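Local coordinates for protein HTP-2 (Caenorhabditis elegans, PDB 4TZM) that probably helps assemble the meiotic chromosome axis, its HORMA domain binding a closure motif of the related protein HTP-3, at residues A[126-131]-A[245-250]. Numbering follows the deposited sequence.
Sequences SMKFIY and QCWSKS
Ser126 and Gln245 face each other as an antiparallel hydrogen-bonded pair, their CA atoms 5.2 Å apart. Two backbone bonds join them. Ser126 N donates to Gln245 O at 3.0 Å, and Gln245 N returns a bond to Ser126 O at 2.9 Å. Both side chains project from the same face of the sheet. Ser126 OG sits between its own backbone N and carbonyl carbon (chi1 61°), which sets it 3.5 Å from Gln245 CB. Ser126 OG also lies 3.4 Å from Trp247 CZ3, obliquely to the ring. Across this contact it meets carbon atoms, and it is buried without a hydrogen-bond partner in the model.

Trp247 brings the six-membered end of its indole back to the 126-131 strand. Lys128, extended beyond CG, runs at about a right angle to the Trp247 side chain. Lys128 NZ reaches the ring edge, near the ring plane, 3.9 Å from Trp247 CH2. This is an edge contact, so it is not a cation-pi interaction. Lys128 NZ is also 3.9 Å from Gln245 OE1, too long for a hydrogen bond but probably mildly favourable electrostatically. With the indole cut back to an alanine here, a gap is likely to open beside Ser126 OG, and the end of Lys128 would probably lose a neighbour at its NZ.

The pairing joins strands 123-133 and 240-248 within the antiparallel sheet of the HORMA domain. It continues through backbone bonds of Lys128 with His243 and Ile130 with Ala241. On its other edge, strand 123-133 pairs with strand 105-113, whose Glu107 touches both Ser126 and Lys128. Met127 points to the other face of the sheet and packs on helix 35-56.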
ATOM      1  N   SER A 126       2.326  -6.417  -3.562  1.00 54.97           N
ATOM      2  CA  SER A 126       0.942  -6.583  -3.124  1.00 54.56           C
ATOM      3  C   SER A 126       0.690  -6.027  -1.727  1.00 47.25           C
ATOM      4  O   SER A 126       1.534  -6.140  -0.835  1.00 48.61           O
ATOM      5  CB  SER A 126       0.550  -8.061  -3.164  1.00 60.26           C
ATOM      6  OG  SER A 126       1.367  -8.830  -2.303  1.00 68.79           O
ATOM      7  N   MET A 127      -0.476  -5.418  -1.551  1.00 40.78           N
ATOM      8  CA  MET A 127      -0.910  -4.947  -0.242  1.00 40.77           C
ATOM      9  C   MET A 127      -2.277  -5.547   0.092  1.00 45.35           C
ATOM     10  O   MET A 127      -3.295  -5.154  -0.477  1.00 49.84           O
ATOM     11  CB  MET A 127      -0.959  -3.415  -0.205  1.00 39.46           C
ATOM     12  CG  MET A 127      -1.111  -2.833   1.197  1.00 42.15           C
ATOM     13  SD  MET A 127      -0.927  -1.034   1.273  1.00 58.62           S
ATOM     14  CE  MET A 127       0.558  -0.795   0.303  1.00 56.91           C
ATOM     15  N   LYS A 128      -2.288  -6.511   1.010  1.00 45.50           N
ATOM     16  CA  LYS A 128      -3.514  -7.216   1.377  1.00 47.44           C
ATOM     17  C   LYS A 128      -4.074  -6.684   2.688  1.00 45.68           C
ATOM     18  O   LYS A 128      -3.325  -6.363   3.608  1.00 44.57           O
ATOM     19  CB  LYS A 128      -3.260  -8.720   1.487  1.00 50.98           C
ATOM     20  CG  LYS A 128      -2.797  -9.367   0.190  1.00 56.89           C
ATOM     21  CD  LYS A 128      -2.380 -10.814   0.408  1.00 60.26           C
ATOM     22  CE  LYS A 128      -1.937 -11.463  -0.895  1.00 63.75           C
ATOM     23  NZ  LYS A 128      -1.519 -12.882  -0.714  1.00 68.32           N
ATOM     24  N   PHE A 129      -5.396  -6.605   2.776  1.00 47.25           N
ATOM     25  CA  PHE A 129      -6.030  -5.920   3.892  1.00 44.82           C
ATOM     26  C   PHE A 129      -6.848  -6.844   4.797  1.00 45.05           C
ATOM     27  O   PHE A 129      -7.310  -7.908   4.381  1.00 45.91           O
ATOM     28  CB  PHE A 129      -6.908  -4.778   3.359  1.00 42.43           C
ATOM     29  CG  PHE A 129      -6.122  -3.662   2.723  1.00 42.29           C
ATOM     30  CD1 PHE A 129      -5.788  -3.705   1.376  1.00 46.62           C
ATOM     31  CD2 PHE A 129      -5.699  -2.578   3.479  1.00 40.75           C
ATOM     32  CE1 PHE A 129      -5.052  -2.682   0.793  1.00 45.94           C
ATOM     33  CE2 PHE A 129      -4.966  -1.552   2.904  1.00 41.00           C
ATOM     34  CZ  PHE A 129      -4.642  -1.605   1.561  1.00 43.35           C
ATOM     35  N   ILE A 130      -6.985  -6.432   6.053  1.00 40.60           N
ATOM     36  CA  ILE A 130      -7.857  -7.094   7.012  1.00 37.81           C
ATOM     37  C   ILE A 130      -8.692  -6.028   7.691  1.00 38.06           C
ATOM     38  O   ILE A 130      -8.173  -4.985   8.087  1.00 37.02           O
ATOM     39  CB  ILE A 130      -7.070  -7.887   8.077  1.00 36.87           C
ATOM     40  CG1 ILE A 130      -6.160  -8.925   7.419  1.00 37.63           C
ATOM     41  CG2 ILE A 130      -8.023  -8.563   9.063  1.00 38.50           C
ATOM     42  CD1 ILE A 130      -5.236  -9.632   8.386  1.00 39.84           C
ATOM     43  N   TYR A 131      -9.987  -6.283   7.816  1.00 40.19           N
ATOM     44  CA  TYR A 131     -10.885  -5.330   8.439  1.00 39.63           C
ATOM     45  C   TYR A 131     -11.286  -5.832   9.821  1.00 40.69           C
ATOM     46  O   TYR A 131     -11.506  -7.025  10.011  1.00 42.17           O
ATOM     47  CB  TYR A 131     -12.102  -5.099   7.539  1.00 40.32           C
ATOM     48  CG  TYR A 131     -11.710  -4.503   6.206  1.00 40.32           C
ATOM     49  CD1 TYR A 131     -11.521  -3.135   6.069  1.00 39.38           C
ATOM     50  CD2 TYR A 131     -11.491  -5.310   5.092  1.00 40.54           C
ATOM     51  CE1 TYR A 131     -11.146  -2.583   4.861  1.00 40.03           C
ATOM     52  CE2 TYR A 131     -11.113  -4.762   3.878  1.00 41.41           C
ATOM     53  CZ  TYR A 131     -10.943  -3.397   3.769  1.00 43.52           C
ATOM     54  OH  TYR A 131     -10.568  -2.835   2.566  1.00 47.07           O
ATOM     55  N   GLN A 245       3.845  -7.365   0.456  1.00 52.62           N
ATOM     56  CA  GLN A 245       4.654  -8.489  -0.001  1.00 57.48           C
ATOM     57  C   GLN A 245       5.241  -8.211  -1.377  1.00 60.12           C
ATOM     58  O   GLN A 245       4.713  -7.396  -2.131  1.00 58.48           O
ATOM     59  CB  GLN A 245       3.815  -9.768  -0.044  1.00 63.46           C
ATOM     60  CG  GLN A 245       4.183 -10.804   0.999  1.00 72.58           C
ATOM     61  CD  GLN A 245       3.139 -11.899   1.130  1.00 79.92           C
ATOM     62  OE1 GLN A 245       2.026 -11.775   0.618  1.00 79.83           O
ATOM     63  NE2 GLN A 245       3.493 -12.978   1.822  1.00 84.98           N
ATOM     64  N   CYS A 246       6.338  -8.885  -1.703  1.00 64.50           N
ATOM     65  CA  CYS A 246       6.940  -8.751  -3.021  1.00 66.25           C
ATOM     66  C   CYS A 246       7.326 -10.110  -3.580  1.00 69.26           C
ATOM     67  O   CYS A 246       8.108 -10.842  -2.974  1.00 69.60           O
ATOM     68  CB  CYS A 246       8.168  -7.837  -2.976  1.00 66.20           C
ATOM     69  SG  CYS A 246       9.060  -7.679  -4.551  1.00 68.00           S
ATOM     70  N   TRP A 247       6.742 -10.450  -4.722  1.00 71.29           N
ATOM     71  CA  TRP A 247       7.199 -11.574  -5.527  1.00 76.20           C
ATOM     72  C   TRP A 247       7.997 -10.998  -6.686  1.00 76.76           C
ATOM     73  O   TRP A 247       7.617  -9.968  -7.244  1.00 75.70           O
ATOM     74  CB  TRP A 247       6.027 -12.409  -6.042  1.00 79.90           C
ATOM     75  CG  TRP A 247       5.355 -13.244  -4.997  1.00 81.45           C
ATOM     76  CD1 TRP A 247       5.770 -14.455  -4.526  1.00 84.43           C
ATOM     77  CD2 TRP A 247       4.135 -12.942  -4.309  1.00 80.37           C
ATOM     78  NE1 TRP A 247       4.890 -14.922  -3.579  1.00 83.76           N
ATOM     79  CE2 TRP A 247       3.877 -14.011  -3.428  1.00 81.85           C
ATOM     80  CE3 TRP A 247       3.239 -11.869  -4.348  1.00 78.77           C
ATOM     81  CZ2 TRP A 247       2.760 -14.038  -2.593  1.00 80.13           C
ATOM     82  CZ3 TRP A 247       2.129 -11.898  -3.519  1.00 75.99           C
ATOM     83  CH2 TRP A 247       1.900 -12.975  -2.655  1.00 77.37           C
ATOM     84  N   SER A 248       9.103 -11.636  -7.051  1.00 77.79           N
ATOM     85  CA  SER A 248       9.937 -11.073  -8.106  1.00 81.61           C
ATOM     86  C   SER A 248      10.836 -12.090  -8.802  1.00 83.94           C
ATOM     87  O   SER A 248      11.410 -12.974  -8.168  1.00 83.85           O
ATOM     88  CB  SER A 248      10.795  -9.937  -7.538  1.00 82.28           C
ATOM     89  OG  SER A 248      11.416  -9.204  -8.580  1.00 86.20           O
ATOM     90  N   LYS A 249      10.943 -11.949 -10.118  1.00 86.57           N
ATOM     91  CA  LYS A 249      11.911 -12.701 -10.902  1.00 87.57           C
ATOM     92  C   LYS A 249      13.305 -12.135 -10.662  1.00 86.77           C
ATOM     93  O   LYS A 249      14.310 -12.824 -10.836  1.00 90.65           O
ATOM     94  CB  LYS A 249      11.575 -12.638 -12.393  1.00 88.84           C
ATOM     95  CG  LYS A 249      10.447 -13.553 -12.840  1.00 89.18           C
ATOM     96  CD  LYS A 249      10.821 -15.015 -12.662  1.00 93.67           C
ATOM     97  CE  LYS A 249      10.057 -15.899 -13.637  1.00 99.08           C
ATOM     98  NZ  LYS A 249      10.317 -17.348 -13.410  1.00102.73           N
ATOM     99  N   SER A 250      13.349 -10.872 -10.250  1.00 83.30           N
ATOM    100  CA  SER A 250      14.603 -10.136 -10.116  1.00 85.58           C
ATOM    101  C   SER A 250      15.294 -10.372  -8.771  1.00 85.03           C
ATOM    102  O   SER A 250      16.231  -9.654  -8.414  1.00 81.40           O
ATOM    103  CB  SER A 250      14.349  -8.638 -10.309  1.00 83.28           C
ATOM    104  OG  SER A 250      13.637  -8.388 -11.509  1.00 85.19           O
TER